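Local coordinates for protein thermosome subunit (Methanococcoides burtonii, PDB 3AQ1) that probably helps other proteins fold in an ATP-dependent manner, as a group II chaperonin of the TCP-1 family, at residues L143-I153 with N343-E354; K273-A281 with V314-A322. One frame throughout, in Å; residues are numbered along the deposited sequence.

Contact 1: residues L143-I153 with N343-E354; sequences LKVNVLENIKI and NDALHVVGVVIE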
loop_
_atom_site.group_PDB
_atom_site.type_symbol
_atom_site.label_atom_id
_atom_site.label_comp_id
_atom_site.label_asym_id
_atom_site.label_seq_id
_atom_site.Cartn_x
_atom_site.Cartn_y
_atom_site.Cartn_z
ATOM N N LEU A 143 11.798 -3.752 8.067
ATOM C CA LEU A 143 10.741 -4.589 7.504
ATOM C C LEU A 143 10.177 -4.096 6.163
ATOM O O LEU A 143 10.035 -2.887 5.927
ATOM C CB LEU A 143 9.601 -4.675 8.511
ATOM C CG LEU A 143 9.937 -5.442 9.782
ATOM C CD1 LEU A 143 8.883 -5.216 10.848
ATOM C CD2 LEU A 143 10.057 -6.906 9.453
ATOM N N LYS A 144 9.830 -5.045 5.300
ATOM C CA LYS A 144 9.246 -4.738 3.996
ATOM C C LYS A 144 7.909 -5.474 3.811
ATOM O O LYS A 144 7.820 -6.679 4.081
ATOM C CB LYS A 144 10.235 -5.098 2.877
ATOM C CG LYS A 144 9.673 -5.024 1.453
ATOM C CD LYS A 144 10.805 -5.051 0.410
ATOM C CE LYS A 144 10.502 -5.959 -0.797
ATOM N NZ LYS A 144 11.611 -5.978 -1.815
ATOM N N VAL A 145 6.875 -4.744 3.375
ATOM C CA VAL A 145 5.579 -5.348 3.047
ATOM C C VAL A 145 5.142 -5.038 1.614
ATOM O O VAL A 145 4.583 -3.981 1.346
ATOM C CB VAL A 145 4.471 -4.893 4.000
ATOM C CG1 VAL A 145 3.152 -5.498 3.576
ATOM C CG2 VAL A 145 4.792 -5.282 5.437
ATOM N N ASN A 146 5.394 -5.962 0.692
ATOM C CA ASN A 146 5.068 -5.727 -0.710
ATOM C C ASN A 146 3.652 -6.148 -1.100
ATOM O O ASN A 146 3.434 -7.239 -1.613
ATOM C CB ASN A 146 6.090 -6.389 -1.628
ATOM C CG ASN A 146 5.813 -6.106 -3.104
ATOM O OD1 ASN A 146 4.794 -5.492 -3.456
ATOM N ND2 ASN A 146 6.720 -6.558 -3.977
ATOM N N VAL A 147 2.694 -5.261 -0.879
ATOM C CA VAL A 147 1.296 -5.565 -1.154
ATOM C C VAL A 147 0.960 -5.698 -2.651
ATOM O O VAL A 147 0.232 -6.599 -3.042
ATOM C CB VAL A 147 0.379 -4.556 -0.439
ATOM C CG1 VAL A 147 -1.087 -4.921 -0.622
ATOM C CG2 VAL A 147 0.734 -4.524 1.045
ATOM N N LEU A 148 1.508 -4.830 -3.490
ATOM C CA LEU A 148 1.226 -4.884 -4.926
ATOM C C LEU A 148 1.495 -6.253 -5.569
ATOM O O LEU A 148 0.693 -6.732 -6.365
ATOM C CB LEU A 148 2.007 -3.792 -5.672
ATOM C CG LEU A 148 1.834 -2.361 -5.143
ATOM C CD1 LEU A 148 2.839 -1.403 -5.777
ATOM C CD2 LEU A 148 0.398 -1.850 -5.329
ATOM N N GLU A 149 2.621 -6.869 -5.220
ATOM C CA GLU A 149 3.073 -8.110 -5.853
ATOM C C GLU A 149 2.767 -9.375 -5.038
ATOM O O GLU A 149 2.526 -10.446 -5.593
ATOM C CB GLU A 149 4.585 -8.055 -6.103
ATOM C CG GLU A 149 5.051 -6.952 -7.045
ATOM C CD GLU A 149 6.562 -6.949 -7.244
ATOM O OE1 GLU A 149 7.235 -7.906 -6.806
ATOM O OE2 GLU A 149 7.079 -5.985 -7.839
ATOM N N ASN A 150 2.805 -9.248 -3.721
ATOM C CA ASN A 150 2.607 -10.388 -2.845
ATOM C C ASN A 150 1.161 -10.667 -2.432
ATOM O O ASN A 150 0.880 -11.705 -1.846
ATOM C CB ASN A 150 3.491 -10.250 -1.609
ATOM C CG ASN A 150 4.932 -10.634 -1.885
ATOM O OD1 ASN A 150 5.204 -11.449 -2.764
ATOM N ND2 ASN A 150 5.859 -10.054 -1.132
ATOM N N ILE A 151 0.237 -9.752 -2.716
ATOM C CA ILE A 151 -1.168 -10.060 -2.484
ATOM C C ILE A 151 -2.037 -9.874 -3.719
ATOM O O ILE A 151 -2.036 -8.833 -4.344
ATOM C CB ILE A 151 -1.733 -9.302 -1.280
ATOM C CG1 ILE A 151 -0.983 -9.739 -0.020
ATOM C CG2 ILE A 151 -3.225 -9.565 -1.136
ATOM C CD1 ILE A 151 -1.484 -9.127 1.250
ATOM N N LYS A 152 -2.759 -10.921 -4.080
ATOM C CA LYS A 152 -3.744 -10.826 -5.138
ATOM C C LYS A 152 -5.132 -11.036 -4.537
ATOM O O LYS A 152 -5.350 -11.963 -3.759
ATOM C CB LYS A 152 -3.492 -11.866 -6.232
ATOM C CG LYS A 152 -4.677 -11.990 -7.174
ATOM C CD LYS A 152 -4.535 -13.106 -8.181
ATOM C CE LYS A 152 -5.852 -13.297 -8.903
ATOM N NZ LYS A 152 -5.667 -13.906 -10.239
ATOM N N ILE A 153 -6.071 -10.169 -4.889
ATOM C CA ILE A 153 -7.433 -10.354 -4.432
ATOM C C ILE A 153 -8.257 -10.891 -5.575
ATOM O O ILE A 153 -8.261 -10.338 -6.660
ATOM C CB ILE A 153 -8.057 -9.056 -3.896
ATOM C CG1 ILE A 153 -7.115 -8.402 -2.880
ATOM C CG2 ILE A 153 -9.352 -9.368 -3.235
ATOM C CD1 ILE A 153 -7.745 -7.284 -2.060
ATOM N N ASN A 343 -8.290 -3.428 -0.389
ATOM C CA ASN A 343 -7.127 -2.847 -1.045
ATOM C C ASN A 343 -6.582 -1.664 -0.255
ATOM O O ASN A 343 -5.392 -1.572 -0.033
ATOM C CB ASN A 343 -7.424 -2.455 -2.496
ATOM C CG ASN A 343 -6.733 -3.363 -3.490
ATOM O OD1 ASN A 343 -5.517 -3.567 -3.417
ATOM N ND2 ASN A 343 -7.501 -3.920 -4.428
ATOM N N ASP A 344 -7.451 -0.769 0.198
ATOM C CA ASP A 344 -6.976 0.359 0.982
ATOM C C ASP A 344 -6.378 -0.078 2.307
ATOM O O ASP A 344 -5.276 0.340 2.661
ATOM C CB ASP A 344 -8.087 1.374 1.218
ATOM C CG ASP A 344 -8.443 2.131 -0.025
ATOM O OD1 ASP A 344 -7.579 2.238 -0.918
ATOM O OD2 ASP A 344 -9.592 2.613 -0.111
ATOM N N ALA A 345 -7.101 -0.922 3.039
ATOM C CA ALA A 345 -6.632 -1.357 4.349
ATOM C C ALA A 345 -5.295 -2.089 4.264
ATOM O O ALA A 345 -4.415 -1.864 5.090
ATOM C CB ALA A 345 -7.669 -2.208 5.039
ATOM N N LEU A 346 -5.150 -2.968 3.274
ATOM C CA LEU A 346 -3.902 -3.697 3.077
ATOM C C LEU A 346 -2.735 -2.713 2.987
ATOM O O LEU A 346 -1.753 -2.846 3.709
ATOM C CB LEU A 346 -3.962 -4.593 1.826
ATOM C CG LEU A 346 -4.785 -5.883 1.927
ATOM C CD1 LEU A 346 -5.141 -6.440 0.565
ATOM C CD2 LEU A 346 -4.103 -6.926 2.770
ATOM N N HIS A 347 -2.869 -1.712 2.124
ATOM C CA HIS A 347 -1.847 -0.679 1.936
ATOM C C HIS A 347 -1.510 0.107 3.196
ATOM O O HIS A 347 -0.337 0.223 3.549
ATOM C CB HIS A 347 -2.241 0.272 0.804
ATOM C CG HIS A 347 -2.028 -0.309 -0.561
ATOM N ND1 HIS A 347 -0.886 -0.077 -1.300
ATOM C CD2 HIS A 347 -2.799 -1.133 -1.313
ATOM C CE1 HIS A 347 -0.973 -0.719 -2.452
ATOM N NE2 HIS A 347 -2.123 -1.369 -2.485
ATOM N N VAL A 348 -2.527 0.644 3.867
ATOM C CA VAL A 348 -2.305 1.405 5.094
ATOM C C VAL A 348 -1.544 0.566 6.118
ATOM O O VAL A 348 -0.551 1.008 6.690
ATOM C CB VAL A 348 -3.622 1.921 5.730
ATOM C CG1 VAL A 348 -3.304 2.813 6.903
ATOM C CG2 VAL A 348 -4.436 2.688 4.715
ATOM N N VAL A 349 -2.008 -0.646 6.354
ATOM C CA VAL A 349 -1.309 -1.530 7.277
ATOM C C VAL A 349 0.130 -1.857 6.820
ATOM O O VAL A 349 1.070 -1.840 7.623
ATOM C CB VAL A 349 -2.116 -2.797 7.519
ATOM C CG1 VAL A 349 -1.383 -3.718 8.495
ATOM C CG2 VAL A 349 -3.482 -2.416 8.049
ATOM N N GLY A 350 0.297 -2.141 5.531
ATOM C CA GLY A 350 1.619 -2.349 4.972
ATOM C C GLY A 350 2.541 -1.180 5.260
ATOM O O GLY A 350 3.629 -1.342 5.806
ATOM N N VAL A 351 2.094 0.015 4.900
ATOM C CA VAL A 351 2.896 1.213 5.078
ATOM C C VAL A 351 3.201 1.514 6.545
ATOM O O VAL A 351 4.297 1.941 6.874
ATOM C CB VAL A 351 2.231 2.423 4.416
ATOM C CG1 VAL A 351 2.895 3.720 4.881
ATOM C CG2 VAL A 351 2.272 2.265 2.891
ATOM N N VAL A 352 2.242 1.287 7.429
ATOM C CA VAL A 352 2.496 1.478 8.849
ATOM C C VAL A 352 3.557 0.488 9.341
ATOM O O VAL A 352 4.507 0.875 10.025
ATOM C CB VAL A 352 1.205 1.345 9.686
ATOM C CG1 VAL A 352 1.525 1.234 11.154
ATOM C CG2 VAL A 352 0.288 2.521 9.436
ATOM N N ILE A 353 3.403 -0.784 8.983
ATOM C CA ILE A 353 4.346 -1.809 9.415
ATOM C C ILE A 353 5.753 -1.482 8.919
ATOM O O ILE A 353 6.737 -1.665 9.631
ATOM C CB ILE A 353 3.908 -3.216 8.951
ATOM C CG1 ILE A 353 2.699 -3.676 9.766
ATOM C CG2 ILE A 353 5.058 -4.225 9.080
ATOM C CD1 ILE A 353 2.209 -5.045 9.415
ATOM N N GLU A 354 5.847 -0.973 7.699
ATOM C CA GLU A 354 7.139 -0.551 7.177
ATOM C C GLU A 354 7.733 0.611 7.987
ATOM O O GLU A 354 8.871 0.513 8.455
ATOM C CB GLU A 354 7.049 -0.216 5.683
ATOM C CG GLU A 354 6.978 -1.448 4.802
ATOM C CD GLU A 354 6.841 -1.123 3.324
ATOM O OE1 GLU A 354 6.256 -0.067 2.985
ATOM O OE2 GLU A 354 7.312 -1.937 2.497
#
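The imidazole of H347 has V147 CG1 over one face, offset toward the rim at 4.1 Å from H347 NE2, while L148 CD2 and the carbonyl oxygen of N343 lie at its edge, in the ring plane. This helix-against-sheet contact belongs to what is, by family fold, the chaperonin intermediate domain: strand 151-153 runs nearly antiparallel to helix 343-354 (165°), their axes 11.1 Å apart. L346 lies between strand and helix. Its CD1 reaches tip to tip toward I153 CD1 (3.8 Å), and its other branch, CD2, meets I151 CD1 (3.7 Å). Along the helix, V145 puts CG1 on the bare G350 CA (3.8 Å), and its CG2 touches I353 CG2, the two side chains crossing at about a right angle. Helix 121-132 adds V132 to the surroundings of L346 and I353. N146, at the N-cap, accepts from E149 N through OD1, probably steadying the turn that presents V147 and L148. At the far end, the E354 carboxylate has two partners: OE1 forms a salt bridge with R450, and OE2 accepts from V145 N at 3.0 Å, with an N-H...O angle of 163° and the donor 36° out of the carboxylate plane.

Contact 2: residues K273-A281 with V314-A322; sequences KRLSKVTGA and VTGCQNSKA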
loop_
_atom_site.group_PDB
_atom_site.type_symbol
_atom_site.label_atom_id
_atom_site.label_comp_id
_atom_site.label_asym_id
_atom_site.label_seq_id
_atom_site.Cartn_x
_atom_site.Cartn_y
_atom_site.Cartn_z
ATOM N N LYS A 273 2.078 -11.859 -15.248
ATOM C CA LYS A 273 3.094 -11.121 -14.501
ATOM C C LYS A 273 3.280 -11.761 -13.152
ATOM O O LYS A 273 4.402 -11.990 -12.711
ATOM C CB LYS A 273 2.721 -9.647 -14.318
ATOM C CG LYS A 273 3.493 -8.688 -15.222
ATOM C CD LYS A 273 3.218 -7.225 -14.851
ATOM C CE LYS A 273 3.950 -6.256 -15.790
ATOM N NZ LYS A 273 3.756 -4.817 -15.422
ATOM N N ARG A 274 2.167 -12.052 -12.496
ATOM C CA ARG A 274 2.210 -12.672 -11.184
ATOM C C ARG A 274 2.852 -14.077 -11.240
ATOM O O ARG A 274 3.678 -14.416 -10.392
ATOM C CB ARG A 274 0.811 -12.731 -10.564
ATOM C CG ARG A 274 0.180 -11.408 -10.248
ATOM C CD ARG A 274 -0.995 -11.627 -9.270
ATOM N NE ARG A 274 -2.026 -10.602 -9.393
ATOM C CZ ARG A 274 -2.131 -9.546 -8.588
ATOM N NH1 ARG A 274 -1.274 -9.388 -7.575
ATOM N NH2 ARG A 274 -3.100 -8.650 -8.791
ATOM N N LEU A 275 2.476 -14.883 -12.233
ATOM C CA LEU A 275 3.091 -16.201 -12.409
ATOM C C LEU A 275 4.606 -16.074 -12.525
ATOM O O LEU A 275 5.353 -16.842 -11.911
ATOM C CB LEU A 275 2.514 -16.943 -13.621
ATOM C CG LEU A 275 1.109 -17.488 -13.404
ATOM C CD1 LEU A 275 0.380 -17.656 -14.725
ATOM C CD2 LEU A 275 1.134 -18.767 -12.587
ATOM N N SER A 276 5.051 -15.087 -13.294
ATOM C CA SER A 276 6.471 -14.869 -13.480
ATOM C C SER A 276 7.189 -14.631 -12.150
ATOM O O SER A 276 8.232 -15.223 -11.891
ATOM C CB SER A 276 6.710 -13.709 -14.441
ATOM O OG SER A 276 8.069 -13.663 -14.836
ATOM N N LYS A 277 6.623 -13.783 -11.299
ATOM C CA LYS A 277 7.287 -13.440 -10.043
ATOM C C LYS A 277 7.285 -14.575 -9.024
ATOM O O LYS A 277 8.332 -14.871 -8.436
ATOM C CB LYS A 277 6.718 -12.156 -9.421
ATOM C CG LYS A 277 7.002 -10.887 -10.217
ATOM C CD LYS A 277 5.993 -9.787 -9.864
ATOM C CE LYS A 277 6.041 -8.621 -10.852
ATOM N NZ LYS A 277 4.803 -7.785 -10.782
ATOM N N VAL A 278 6.131 -15.208 -8.805
ATOM C CA VAL A 278 6.078 -16.310 -7.834
ATOM C C VAL A 278 6.748 -17.612 -8.288
ATOM O O VAL A 278 7.238 -18.342 -7.442
ATOM C CB VAL A 278 4.650 -16.630 -7.286
ATOM C CG1 VAL A 278 4.055 -15.433 -6.613
ATOM C CG2 VAL A 278 3.740 -17.150 -8.373
ATOM N N THR A 279 6.782 -17.898 -9.594
ATOM C CA THR A 279 7.353 -19.163 -10.071
ATOM C C THR A 279 8.759 -19.077 -10.615
ATOM O O THR A 279 9.425 -20.098 -10.723
ATOM C CB THR A 279 6.536 -19.820 -11.194
ATOM O OG1 THR A 279 6.708 -19.076 -12.402
ATOM C CG2 THR A 279 5.076 -19.926 -10.835
ATOM N N GLY A 280 9.196 -17.885 -11.003
ATOM C CA GLY A 280 10.534 -17.716 -11.558
ATOM C C GLY A 280 10.576 -17.899 -13.067
ATOM O O GLY A 280 11.636 -17.809 -13.698
ATOM N N ALA A 281 9.414 -18.165 -13.650
ATOM C CA ALA A 281 9.332 -18.345 -15.086
ATOM C C ALA A 281 9.645 -17.053 -15.807
ATOM O O ALA A 281 9.392 -15.972 -15.297
ATOM C CB ALA A 281 7.965 -18.839 -15.484
ATOM N N VAL A 314 -2.011 -22.515 -7.989
ATOM C CA VAL A 314 -0.567 -22.696 -8.069
ATOM C C VAL A 314 0.045 -22.479 -6.678
ATOM O O VAL A 314 0.315 -21.362 -6.288
ATOM C CB VAL A 314 0.048 -21.699 -9.066
ATOM C CG1 VAL A 314 1.519 -21.920 -9.194
ATOM C CG2 VAL A 314 -0.622 -21.834 -10.414
ATOM N N THR A 315 0.241 -23.558 -5.926
ATOM C CA THR A 315 0.734 -23.479 -4.550
ATOM C C THR A 315 2.152 -24.047 -4.385
ATOM O O THR A 315 2.696 -24.691 -5.283
ATOM C CB THR A 315 -0.189 -24.237 -3.585
ATOM O OG1 THR A 315 -0.245 -25.610 -3.963
ATOM C CG2 THR A 315 -1.577 -23.687 -3.648
ATOM N N GLY A 316 2.740 -23.813 -3.220
ATOM C CA GLY A 316 4.097 -24.255 -2.944
ATOM C C GLY A 316 5.140 -23.613 -3.830
ATOM O O GLY A 316 6.177 -24.207 -4.061
ATOM N N CYS A 317 4.872 -22.404 -4.321
ATOM C CA CYS A 317 5.711 -21.784 -5.351
ATOM C C CYS A 317 7.106 -21.458 -4.868
ATOM O O CYS A 317 7.330 -21.257 -3.671
ATOM C CB CYS A 317 5.076 -20.517 -5.920
ATOM S SG CYS A 317 3.780 -20.777 -7.110
ATOM N N GLN A 318 8.015 -21.416 -5.845
ATOM C CA GLN A 318 9.448 -21.189 -5.680
ATOM C C GLN A 318 9.780 -20.135 -4.617
ATOM O O GLN A 318 10.028 -20.467 -3.450
ATOM C CB GLN A 318 10.044 -20.809 -7.048
ATOM C CG GLN A 318 11.546 -20.518 -7.055
ATOM C CD GLN A 318 12.147 -20.457 -8.463
ATOM O OE1 GLN A 318 11.525 -20.876 -9.444
ATOM N NE2 GLN A 318 13.372 -19.945 -8.560
ATOM N N ASN A 319 9.789 -18.869 -5.028
ATOM C CA ASN A 319 10.028 -17.754 -4.113
ATOM C C ASN A 319 8.742 -17.006 -3.781
ATOM O O ASN A 319 8.508 -15.893 -4.255
ATOM C CB ASN A 319 11.067 -16.791 -4.693
ATOM C CG ASN A 319 12.494 -17.256 -4.451
ATOM O OD1 ASN A 319 12.956 -17.310 -3.310
ATOM N ND2 ASN A 319 13.201 -17.593 -5.526
ATOM N N SER A 320 7.901 -17.623 -2.963
ATOM C CA SER A 320 6.621 -17.026 -2.658
ATOM C C SER A 320 6.501 -16.630 -1.197
ATOM O O SER A 320 6.496 -17.472 -0.296
ATOM C CB SER A 320 5.464 -17.956 -3.044
ATOM O OG SER A 320 5.245 -18.959 -2.064
ATOM N N LYS A 321 6.430 -15.328 -0.976
ATOM C CA LYS A 321 5.792 -14.818 0.218
ATOM C C LYS A 321 4.320 -14.616 -0.169
ATOM O O LYS A 321 3.422 -14.646 0.681
ATOM C CB LYS A 321 6.444 -13.510 0.667
ATOM C CG LYS A 321 7.582 -13.699 1.655
ATOM C CD LYS A 321 7.094 -14.410 2.904
ATOM C CE LYS A 321 8.169 -14.436 3.975
ATOM N NZ LYS A 321 7.678 -15.102 5.211
ATOM N N ALA A 322 4.111 -14.468 -1.478
ATOM C CA ALA A 322 2.812 -14.235 -2.101
ATOM C C ALA A 322 1.635 -15.094 -1.628
ATOM O O ALA A 322 1.772 -16.271 -1.308
ATOM C CB ALA A 322 2.953 -14.330 -3.614
#
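With chi1 at -59°, V278 places CG1 anti to its carbonyl carbon and CG2 between N and C, and this splits its two methyls between two partners: CG1 meets A322 CB (3.4 Å), and CG2 meets C317 SG (3.8 Å). T279 has chi1 at 73°, which turns OG1 back over the helix and leaves CG2 pointing to the same sulfur, 4.0 Å from C317 SG. The contact thus sets the last turn of helix 269-279 against the end of strand 310-317 and the corner after it, in what is by family fold the apical domain near its junction with the intermediate domain. One turn back, the side chains of L275 and V314 cross at about a right angle, L275 CD2 to V314 CG2 4.1 Å, and F243 touches both residues. T279 OG1 ties the helix end to residues just before and after it: OG1 donates to L275 O (2.7 Å), which also receives T279 N from the opposite face of its carbonyl plane, and OG1 accepts from A281 N (3.1 Å), an ST turn around G280. S276 OG donates to A281 O (2.7 Å). A valine in place of T279 has no hydroxyl, and A281 N would probably lose this acceptor, the turn resting more on S276. Across the contact, V278, T279 and L275 meet their partners through methyls and sulfur, an apolar seam.

The centres of contacts 1 and 2 lie about 18 Å apart, and contact 2 is nested in the chain loop that contact 1 closes; the centre of contact 1 lies about 4 Å, and that of contact 2 about 20 Å, from the centre of the chain. The two meet around helix 147-150: R274 NH1 comes 3.4 Å from I151 O, and N150 OD1 lies 3.5 Å from A322 N. K152 adds a salt bridge to D271, at the start of the helix that carries 273-279. Strand 323-329, which follows directly on 314-322, pairs with strand 151-157 and leads into helix 332-355, a continuous route between the two domains implied by the family fold.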